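Local coordinates for Alpha/beta hydrolase fold-3 domain-containing protein (Enterococcus faecalis, PDB 2QRU) that is of unknown function but adopts the alpha/beta hydrolase fold and probably acts as a hydrolase, at residues Ala183-Pro186 against His187-Leu191; Pro70-Lys73 against Ile74-Leu78; Gln148-Ser151 against Ala152-Ala156; Leu174-His177 against Tyr178-Gln182. One frame throughout, in Å; residues are numbered along the deposited sequence.

Interaction 1: residues Ala183-Pro186 against His187-Leu191; sequences ALLP and HFYGL
Backbone bonds join residues A183-P186 to H187-L191 over one short helix. F188 N donates to L184 O at 2.7 Å, Y189 N to L185 O at 2.9 Å, both i to i+4 bonds that tie the first turn. A water bridges the start of the helix, donating to A183 O and accepting from H187 N, which are four residues apart.

At the other end helix 185-189 stops in a Schellman motif. G190 has positive phi (76°), and L191 N reaches back to P186 O at 3.0 Å, while G190 N bonds to H187 O.

Apolar contacts follow the same i to i+4 spacing. L185 has CG anti to its backbone nitrogen (chi1 -167°), which lays its branched end over one face of the Y189 ring: CD1 sits 3.9 Å from the ring centroid, 21° off the normal, a CH-pi contact, with CG 3.6 Å from Y189 CE2. The phenol hydroxyl beyond bonds to G37 O. More loosely, L184 CB lies over a face of the F188 ring, 4.2 Å from CE1. W197 packs on both P186 and L191, and L185 and F188 also lean on helix 173-181.

Interaction 2: residues Pro70-Lys73 against Ile74-Leu78; sequences PNTK and IDHIL. With EDO (1,2-ethanediol), chain F.
The backbone runs from an extended T72 through K73 at the N-cap position into helix 74-93, whose first turn closes where I77 N donates to K73 O at 2.9 Å, with an N-H...O angle of 164°.

T72 meets the helix through its methyl. CG2 stands anti to the backbone nitrogen and comes within 3.6 Å of H76 CB, approaching the imidazole obliquely, while the two side chains cross at about a right angle. The same CG2 is 3.8 Å from I77 CG1, and I77 CD1 reaches T72 O at 3.4 Å. K73 turns the other way: bent at chi2 (-42°), its chain brings NZ to P70 O at 2.8 Å, in the carbonyl plane and on a lone pair; F188 O is a second acceptor. D75 OD1 lies 3.4 Å from K73 CB and takes a weak bond from H76 N within the first turn. Its other oxygen, OD2, accepts from the hydroxyl O1 of an ethanediol at 2.9 Å, probably a crystallisation additive. On the buried side I77 packs on L109 of helix 105-119.

This is a helix N-terminus entered from the loop after strand 59-64, the strand-to-helix connection of an alpha/beta hydrolase fold.

Interaction 3: residues Gln148-Ser151 against Ala152-Ala156; sequences QAIS and AKEIA
S151 and E154 close a short turn of helical phi/psi at 152-154, in the long connection between strand 127-130 and helix 173-181. They carry its polar part. S151 N donates to E154 OE2 at 2.8 Å and almost straight, at 173°, but meets the oxygen from above the carboxylate plane, 46° out of it. S151 OG donates, also at 2.8 Å, to the same OE2, which accepts it on its anti lone pair, away from the other oxygen. Two donors of one residue therefore grip a single carboxylate oxygen, which probably restricts the rotation of the group. The serine hydroxyl is brought there by chi1 of 60°, which sets OG between the backbone nitrogen and the carbonyl carbon; the glutamate chain reaches back extended beyond CG. In the return direction E154 N makes only a weak, long bond to S151 O, at 3.4 Å.

The apolar part lies on the buried side. I150 CG2 touches I155 CG2 at 3.9 Å, methyl to methyl, with the two side chains crossing at about a right angle. Both isoleucines also pack on L174 of helix 173-181, and I150 reaches H177 and Y178 there as well.

The bond from the backbone N of S151 to the E154 carboxylate resembles one half of a capping box, without the reciprocal bond from the serine hydroxyl to E154 N; here it closes a single turn that lacks the regular helical bonds.

Interaction 4: residues Leu174-His177 against Tyr178-Gln182; sequences LLYH and YSIQQ
Y176 and I180, one turn apart on helix 173-181, form the tightly packed part of this contact. I180 CD1 lies over one face of the Y176 ring, 3.9 Å from the centroid and 22° off the normal, a CH-pi contact displaced toward the rim, with Y176 CZ the nearest ring atom at 3.6 Å. Y176 has CG anti to its backbone nitrogen (chi1 179°), and the isoleucine runs its CG1 branch back along the helix to reach it. Y176 O itself accepts twice: from I180 N at 3.1 Å, and from S179 OG at 2.8 Å, with the hydroxyl tilted 23° from the carbonyl plane. The buried serine hydroxyl is thus satisfied by its own helix. Regular bonds from Y178 N to L174 O and from S179 N to L175 O continue the ladder, and Q181 N to H177 O at 3.0 Å carries it into the last turn. Q181 also packs closely, its CG 3.1 Å from H177 O, while its amide end is taken up by I150 N and Q148 O.

The solvent side is formed by Y178, partly exposed, and Q182, exposed. The Y178 ring leads away from 174-177 and instead has Q182 CG over its centre.

Outside the contact, L175 and S179 pack on F188 of helix 185-189, S179 and I180 meet L185 there, and H177 touches L146 of the preceding loop.

How the interactions relate
Interaction 4 is the middle of the group, touching each of the other three. Toward interaction 1, S179 O accepts from L184 N at 2.7 Å, joining two successive helices; toward interaction 3, the centres are about 8 Å apart. Interaction 2 meets interaction 1 through Y189 O and I74 N at 2.9 Å, and reaches interaction 4 only by packing of P70 CD on L175 CD2 at 3.8 Å. Interactions 2 and 3 do not touch, their nearest atoms being about 9 Å apart. The side chain of Y176 in interaction 4 lies near, without touching, a possible S104-H249-D221 triad, and about 4 Å, nearest atoms, from a bound phosphate that probably came from crystallisation.

Interaction 1: residues Ala183-Pro186 against His187-Leu191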
loop_
_atom_site.group_PDB
_atom_site.type_symbol
_atom_site.label_atom_id
_atom_site.label_comp_id
_atom_site.label_asym_id
_atom_site.label_seq_id
_atom_site.Cartn_x
_atom_site.Cartn_y
_atom_site.Cartn_z
ATOM N N ALA A 183 1.468 -21.573 7.369
ATOM C CA ALA A 183 0.015 -21.439 7.188
ATOM C C ALA A 183 -0.659 -20.615 8.305
ATOM O O ALA A 183 -1.808 -20.864 8.670
ATOM C CB ALA A 183 -0.645 -22.836 7.035
ATOM N N LEU A 184 0.057 -19.623 8.832
ATOM C CA LEU A 184 -0.431 -18.831 9.968
ATOM C C LEU A 184 -0.853 -17.414 9.564
ATOM O O LEU A 184 -1.293 -16.614 10.398
ATOM C CB LEU A 184 0.644 -18.736 11.051
ATOM C CG LEU A 184 1.012 -19.991 11.843
ATOM C CD1 LEU A 184 2.265 -19.727 12.658
ATOM C CD2 LEU A 184 -0.134 -20.416 12.739
ATOM N N LEU A 185 -0.705 -17.083 8.287
ATOM C CA LEU A 185 -0.967 -15.716 7.893
ATOM C C LEU A 185 -2.394 -15.268 8.248
ATOM O O LEU A 185 -2.566 -14.204 8.837
ATOM C CB LEU A 185 -0.625 -15.471 6.412
ATOM C CG LEU A 185 -0.566 -14.004 6.015
ATOM C CD1 LEU A 185 0.392 -13.220 6.903
ATOM C CD2 LEU A 185 -0.225 -13.843 4.503
ATOM N N PRO A 186 -3.424 -16.078 7.906
ATOM C CA PRO A 186 -4.758 -15.652 8.326
ATOM C C PRO A 186 -4.869 -15.448 9.832
ATOM O O PRO A 186 -5.485 -14.480 10.271
ATOM C CB PRO A 186 -5.662 -16.799 7.837
ATOM C CG PRO A 186 -4.913 -17.331 6.642
ATOM C CD PRO A 186 -3.487 -17.330 7.125
ATOM N N HIS A 187 -4.257 -16.335 10.613
ATOM C CA HIS A 187 -4.316 -16.227 12.069
ATOM C C HIS A 187 -3.620 -14.933 12.511
ATOM O O HIS A 187 -4.138 -14.206 13.367
ATOM C CB HIS A 187 -3.690 -17.446 12.749
ATOM C CG HIS A 187 -3.769 -17.396 14.242
ATOM N ND1 HIS A 187 -4.933 -17.661 14.933
ATOM C CD2 HIS A 187 -2.840 -17.079 15.177
ATOM C CE1 HIS A 187 -4.711 -17.526 16.232
ATOM N NE2 HIS A 187 -3.450 -17.170 16.405
ATOM N N PHE A 188 -2.467 -14.652 11.913
ATOM C CA PHE A 188 -1.721 -13.426 12.227
ATOM C C PHE A 188 -2.579 -12.201 11.924
ATOM O O PHE A 188 -2.567 -11.227 12.668
ATOM C CB PHE A 188 -0.397 -13.362 11.455
ATOM C CG PHE A 188 0.743 -14.087 12.134
ATOM C CD1 PHE A 188 0.502 -15.044 13.128
ATOM C CD2 PHE A 188 2.057 -13.831 11.759
ATOM C CE1 PHE A 188 1.558 -15.717 13.751
ATOM C CE2 PHE A 188 3.120 -14.508 12.377
ATOM C CZ PHE A 188 2.871 -15.441 13.363
ATOM N N TYR A 189 -3.318 -12.259 10.818
ATOM C CA TYR A 189 -4.186 -11.152 10.395
ATOM C C TYR A 189 -5.494 -11.024 11.203
ATOM O O TYR A 189 -6.168 -9.997 11.141
ATOM C CB TYR A 189 -4.581 -11.364 8.938
ATOM C CG TYR A 189 -3.533 -11.061 7.891
ATOM C CD1 TYR A 189 -2.432 -10.214 8.153
ATOM C CD2 TYR A 189 -3.721 -11.542 6.576
ATOM C CE1 TYR A 189 -1.507 -9.906 7.137
ATOM C CE2 TYR A 189 -2.816 -11.257 5.577
ATOM C CZ TYR A 189 -1.706 -10.436 5.868
ATOM O OH TYR A 189 -0.847 -10.151 4.860
ATOM N N GLY A 190 -5.857 -12.062 11.952
ATOM C CA GLY A 190 -7.160 -12.073 12.653
ATOM C C GLY A 190 -8.363 -12.355 11.764
ATOM O O GLY A 190 -9.517 -12.019 12.120
ATOM N N LEU A 191 -8.140 -13.041 10.647
ATOM C CA LEU A 191 -9.257 -13.378 9.728
ATOM C C LEU A 191 -10.142 -14.501 10.304
ATOM O O LEU A 191 -9.636 -15.382 10.987
ATOM C CB LEU A 191 -8.740 -13.811 8.368
ATOM C CG LEU A 191 -7.877 -12.748 7.673
ATOM C CD1 LEU A 191 -7.402 -13.204 6.299
ATOM C CD2 LEU A 191 -8.679 -11.472 7.540
HETATM O O HOH W 1 -3.855 -19.261 9.928
#

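Interaction 2: residues Pro70-Lys73 against Ile74-Leu78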
loop_
_atom_site.group_PDB
_atom_site.type_symbol
_atom_site.label_atom_id
_atom_site.label_comp_id
_atom_site.label_asym_id
_atom_site.label_seq_id
_atom_site.Cartn_x
_atom_site.Cartn_y
_atom_site.Cartn_z
ATOM N N PRO A 70 1.228 -9.506 13.387
ATOM C CA PRO A 70 0.041 -9.943 14.143
ATOM C C PRO A 70 -0.278 -9.057 15.346
ATOM O O PRO A 70 -1.322 -9.269 15.989
ATOM C CB PRO A 70 0.436 -11.349 14.632
ATOM C CG PRO A 70 1.952 -11.238 14.840
ATOM C CD PRO A 70 2.432 -10.299 13.729
ATOM N N ASN A 71 0.634 -8.122 15.670
ATOM C CA ASN A 71 0.528 -7.234 16.847
ATOM C C ASN A 71 -0.812 -6.504 16.857
ATOM O O ASN A 71 -1.455 -6.395 17.905
ATOM C CB ASN A 71 1.690 -6.239 16.896
ATOM C CG ASN A 71 3.042 -6.911 16.785
ATOM O OD1 ASN A 71 3.257 -7.766 15.926
ATOM N ND2 ASN A 71 3.976 -6.512 17.650
ATOM N N THR A 72 -1.254 -6.074 15.671
ATOM C CA THR A 72 -2.558 -5.457 15.469
ATOM C C THR A 72 -3.236 -6.201 14.310
ATOM O O THR A 72 -2.589 -6.445 13.290
ATOM C CB THR A 72 -2.413 -3.963 15.110
ATOM O OG1 THR A 72 -1.729 -3.278 16.178
ATOM C CG2 THR A 72 -3.767 -3.331 14.895
ATOM N N LYS A 73 -4.509 -6.582 14.487
ATOM C CA LYS A 73 -5.257 -7.378 13.486
ATOM C C LYS A 73 -5.781 -6.496 12.354
ATOM O O LYS A 73 -5.892 -5.285 12.528
ATOM C CB LYS A 73 -6.411 -8.157 14.150
ATOM C CG LYS A 73 -5.945 -9.120 15.247
ATOM C CD LYS A 73 -4.675 -9.872 14.829
ATOM C CE LYS A 73 -4.324 -10.935 15.864
ATOM N NZ LYS A 73 -2.960 -11.487 15.669
ATOM N N ILE A 74 -6.087 -7.080 11.197
ATOM C CA ILE A 74 -6.360 -6.254 10.004
ATOM C C ILE A 74 -7.547 -5.316 10.208
ATOM O O ILE A 74 -7.503 -4.156 9.787
ATOM C CB ILE A 74 -6.580 -7.095 8.742
ATOM C CG1 ILE A 74 -5.250 -7.685 8.259
ATOM C CG2 ILE A 74 -7.206 -6.223 7.612
ATOM C CD1 ILE A 74 -5.377 -8.429 6.901
ATOM N N ASP A 75 -8.611 -5.821 10.836
ATOM C CA ASP A 75 -9.786 -4.989 11.098
ATOM C C ASP A 75 -9.333 -3.711 11.820
ATOM O O ASP A 75 -9.746 -2.623 11.458
ATOM C CB ASP A 75 -10.901 -5.742 11.875
ATOM C CG ASP A 75 -10.469 -6.213 13.272
ATOM O OD1 ASP A 75 -9.272 -6.514 13.479
ATOM O OD2 ASP A 75 -11.341 -6.298 14.172
ATOM N N HIS A 76 -8.460 -3.860 12.817
ATOM C CA HIS A 76 -7.982 -2.732 13.618
ATOM C C HIS A 76 -7.008 -1.839 12.812
ATOM O O HIS A 76 -7.055 -0.603 12.908
ATOM C CB HIS A 76 -7.333 -3.283 14.889
ATOM C CG HIS A 76 -7.088 -2.254 15.952
ATOM N ND1 HIS A 76 -7.573 -2.386 17.237
ATOM C CD2 HIS A 76 -6.397 -1.088 15.929
ATOM C CE1 HIS A 76 -7.193 -1.344 17.958
ATOM N NE2 HIS A 76 -6.477 -0.543 17.190
ATOM N N ILE A 77 -6.137 -2.468 12.021
ATOM C CA ILE A 77 -5.212 -1.742 11.151
ATOM C C ILE A 77 -6.015 -0.790 10.250
ATOM O O ILE A 77 -5.662 0.387 10.104
ATOM C CB ILE A 77 -4.355 -2.695 10.256
ATOM C CG1 ILE A 77 -3.414 -3.546 11.125
ATOM C CG2 ILE A 77 -3.534 -1.845 9.191
ATOM C CD1 ILE A 77 -2.675 -4.629 10.366
ATOM N N LEU A 78 -7.102 -1.311 9.660
ATOM C CA LEU A 78 -7.942 -0.532 8.732
ATOM C C LEU A 78 -8.649 0.618 9.461
ATOM O O LEU A 78 -8.613 1.745 8.981
ATOM C CB LEU A 78 -8.977 -1.457 8.049
ATOM C CG LEU A 78 -8.357 -2.390 7.009
ATOM C CD1 LEU A 78 -9.361 -3.432 6.481
ATOM C CD2 LEU A 78 -7.681 -1.577 5.877
HETATM C C1 EDO F . -15.052 -6.194 12.391
HETATM O O1 EDO F . -14.080 -5.947 13.419
HETATM C C2 EDO F . -14.355 -6.900 11.231
HETATM O O2 EDO F . -15.289 -7.496 10.319
#

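Interaction 3: residues Gln148-Ser151 against Ala152-Ala156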
loop_
_atom_site.group_PDB
_atom_site.type_symbol
_atom_site.label_atom_id
_atom_site.label_comp_id
_atom_site.label_asym_id
_atom_site.label_seq_id
_atom_site.Cartn_x
_atom_site.Cartn_y
_atom_site.Cartn_z
ATOM N N GLN A 148 13.994 -21.762 1.173
ATOM C CA GLN A 148 14.565 -22.235 2.440
ATOM C C GLN A 148 13.576 -22.088 3.593
ATOM O O GLN A 148 12.984 -21.021 3.781
ATOM C CB GLN A 148 15.863 -21.495 2.776
ATOM C CG GLN A 148 16.980 -21.670 1.765
ATOM C CD GLN A 148 18.259 -21.004 2.220
ATOM O OE1 GLN A 148 19.038 -21.582 2.980
ATOM N NE2 GLN A 148 18.483 -19.780 1.760
ATOM N N ALA A 149 13.409 -23.165 4.356
ATOM C CA ALA A 149 12.525 -23.173 5.525
ATOM C C ALA A 149 13.072 -22.289 6.647
ATOM O O ALA A 149 14.211 -22.466 7.098
ATOM C CB ALA A 149 12.309 -24.606 6.022
ATOM N N ILE A 150 12.258 -21.327 7.070
ATOM C CA ILE A 150 12.582 -20.451 8.194
ATOM C C ILE A 150 12.264 -21.178 9.498
ATOM O O ILE A 150 11.158 -21.688 9.668
ATOM C CB ILE A 150 11.792 -19.114 8.110
ATOM C CG1 ILE A 150 12.180 -18.347 6.840
ATOM C CG2 ILE A 150 12.028 -18.242 9.345
ATOM C CD1 ILE A 150 11.285 -17.170 6.539
ATOM N N SER A 151 13.239 -21.240 10.406
ATOM C CA SER A 151 13.033 -21.885 11.707
ATOM C C SER A 151 12.360 -20.948 12.710
ATOM O O SER A 151 12.354 -19.725 12.529
ATOM C CB SER A 151 14.357 -22.424 12.279
ATOM O OG SER A 151 15.310 -21.382 12.453
ATOM N N ALA A 152 11.784 -21.533 13.760
ATOM C CA ALA A 152 11.199 -20.769 14.867
ATOM C C ALA A 152 12.248 -19.876 15.538
ATOM O O ALA A 152 11.966 -18.735 15.907
ATOM C CB ALA A 152 10.569 -21.707 15.880
ATOM N N LYS A 153 13.464 -20.403 15.661
ATOM C CA LYS A 153 14.582 -19.690 16.273
ATOM C C LYS A 153 14.847 -18.330 15.619
ATOM O O LYS A 153 15.023 -17.327 16.316
ATOM C CB LYS A 153 15.841 -20.562 16.218
ATOM C CG LYS A 153 16.705 -20.497 17.451
ATOM C CD LYS A 153 17.894 -21.415 17.287
ATOM C CE LYS A 153 18.428 -21.874 18.615
ATOM N NZ LYS A 153 19.476 -22.897 18.398
ATOM N N GLU A 154 14.845 -18.299 14.285
ATOM C CA GLU A 154 15.191 -17.098 13.531
ATOM C C GLU A 154 14.192 -15.943 13.701
ATOM O O GLU A 154 14.515 -14.796 13.381
ATOM C CB GLU A 154 15.327 -17.420 12.039
ATOM C CG GLU A 154 16.325 -18.516 11.690
ATOM C CD GLU A 154 16.180 -18.966 10.245
ATOM O OE1 GLU A 154 16.463 -18.151 9.341
ATOM O OE2 GLU A 154 15.771 -20.127 10.014
ATOM N N ILE A 155 12.988 -16.252 14.192
ATOM C CA ILE A 155 11.912 -15.252 14.371
ATOM C C ILE A 155 11.524 -15.063 15.853
ATOM O O ILE A 155 10.722 -14.190 16.190
ATOM C CB ILE A 155 10.641 -15.573 13.484
ATOM C CG1 ILE A 155 9.981 -16.908 13.873
ATOM C CG2 ILE A 155 11.000 -15.579 12.005
ATOM C CD1 ILE A 155 8.792 -16.777 14.813
ATOM N N ALA A 156 12.116 -15.875 16.729
ATOM C CA ALA A 156 11.834 -15.833 18.170
ATOM C C ALA A 156 12.003 -14.435 18.775
ATOM O O ALA A 156 11.225 -14.045 19.686
ATOM C CB ALA A 156 12.712 -16.858 18.924
#

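Interaction 4: residues Leu174-His177 against Tyr178-Gln182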
loop_
_atom_site.group_PDB
_atom_site.type_symbol
_atom_site.label_atom_id
_atom_site.label_comp_id
_atom_site.label_asym_id
_atom_site.label_seq_id
_atom_site.Cartn_x
_atom_site.Cartn_y
_atom_site.Cartn_z
ATOM N N LEU A 174 11.243 -11.787 8.112
ATOM C CA LEU A 174 11.194 -13.233 8.338
ATOM C C LEU A 174 9.892 -13.701 8.984
ATOM O O LEU A 174 9.466 -14.836 8.759
ATOM C CB LEU A 174 12.397 -13.719 9.171
ATOM C CG LEU A 174 13.763 -13.652 8.489
ATOM C CD1 LEU A 174 14.837 -14.383 9.266
ATOM C CD2 LEU A 174 13.681 -14.154 7.046
ATOM N N LEU A 175 9.281 -12.847 9.802
ATOM C CA LEU A 175 8.045 -13.228 10.491
ATOM C C LEU A 175 6.939 -13.416 9.457
ATOM O O LEU A 175 6.137 -14.356 9.530
ATOM C CB LEU A 175 7.646 -12.172 11.529
ATOM C CG LEU A 175 6.454 -12.513 12.441
ATOM C CD1 LEU A 175 6.731 -13.713 13.338
ATOM C CD2 LEU A 175 6.080 -11.296 13.272
ATOM N N TYR A 176 6.924 -12.510 8.487
ATOM C CA TYR A 176 6.002 -12.580 7.367
ATOM C C TYR A 176 6.155 -13.908 6.615
ATOM O O TYR A 176 5.188 -14.660 6.438
ATOM C CB TYR A 176 6.252 -11.387 6.442
ATOM C CG TYR A 176 5.357 -11.371 5.228
ATOM C CD1 TYR A 176 3.968 -11.392 5.361
ATOM C CD2 TYR A 176 5.904 -11.341 3.944
ATOM C CE1 TYR A 176 3.126 -11.360 4.219
ATOM C CE2 TYR A 176 5.090 -11.338 2.814
ATOM C CZ TYR A 176 3.715 -11.338 2.952
ATOM O OH TYR A 176 2.949 -11.324 1.808
ATOM N N HIS A 177 7.378 -14.216 6.198
ATOM C CA HIS A 177 7.597 -15.419 5.421
ATOM C C HIS A 177 7.431 -16.698 6.213
ATOM O O HIS A 177 6.971 -17.712 5.668
ATOM C CB HIS A 177 8.895 -15.330 4.646
ATOM C CG HIS A 177 8.805 -14.365 3.519
ATOM N ND1 HIS A 177 8.307 -14.718 2.285
ATOM C CD2 HIS A 177 9.061 -13.038 3.458
ATOM C CE1 HIS A 177 8.292 -13.658 1.500
ATOM N NE2 HIS A 177 8.748 -12.627 2.186
ATOM N N TYR A 178 7.764 -16.639 7.503
ATOM C CA TYR A 178 7.471 -17.721 8.431
ATOM C C TYR A 178 5.961 -18.004 8.483
ATOM O O TYR A 178 5.539 -19.156 8.361
ATOM C CB TYR A 178 8.010 -17.381 9.828
ATOM C CG TYR A 178 7.750 -18.449 10.876
ATOM C CD1 TYR A 178 8.566 -19.577 10.959
ATOM C CD2 TYR A 178 6.705 -18.321 11.790
ATOM C CE1 TYR A 178 8.344 -20.561 11.922
ATOM C CE2 TYR A 178 6.469 -19.307 12.763
ATOM C CZ TYR A 178 7.295 -20.418 12.819
ATOM O OH TYR A 178 7.082 -21.389 13.771
ATOM N N SER A 179 5.151 -16.952 8.635
ATOM C CA SER A 179 3.710 -17.143 8.782
ATOM C C SER A 179 3.128 -17.767 7.515
ATOM O O SER A 179 2.255 -18.628 7.600
ATOM C CB SER A 179 2.982 -15.851 9.174
ATOM O OG SER A 179 2.930 -14.900 8.116
ATOM N N ILE A 180 3.649 -17.365 6.357
ATOM C CA ILE A 180 3.245 -17.964 5.086
ATOM C C ILE A 180 3.597 -19.451 5.043
ATOM O O ILE A 180 2.727 -20.297 4.780
ATOM C CB ILE A 180 3.864 -17.228 3.875
ATOM C CG1 ILE A 180 3.279 -15.814 3.765
ATOM C CG2 ILE A 180 3.620 -18.027 2.575
ATOM C CD1 ILE A 180 3.955 -14.910 2.727
ATOM N N GLN A 181 4.864 -19.772 5.323
ATOM C CA GLN A 181 5.343 -21.155 5.269
ATOM C C GLN A 181 4.609 -22.055 6.257
ATOM O O GLN A 181 4.441 -23.248 6.006
ATOM C CB GLN A 181 6.850 -21.226 5.533
ATOM C CG GLN A 181 7.707 -20.500 4.490
ATOM C CD GLN A 181 9.198 -20.598 4.775
ATOM O OE1 GLN A 181 9.619 -20.961 5.878
ATOM N NE2 GLN A 181 10.008 -20.283 3.771
ATOM N N GLN A 182 4.168 -21.472 7.371
ATOM C CA GLN A 182 3.548 -22.224 8.464
ATOM C C GLN A 182 2.018 -22.176 8.422
ATOM O O GLN A 182 1.359 -22.676 9.331
ATOM C CB GLN A 182 4.039 -21.702 9.817
ATOM C CG GLN A 182 5.518 -21.898 10.071
ATOM C CD GLN A 182 5.905 -23.358 10.165
ATOM O OE1 GLN A 182 5.187 -24.170 10.751
ATOM N NE2 GLN A 182 7.051 -23.700 9.589
#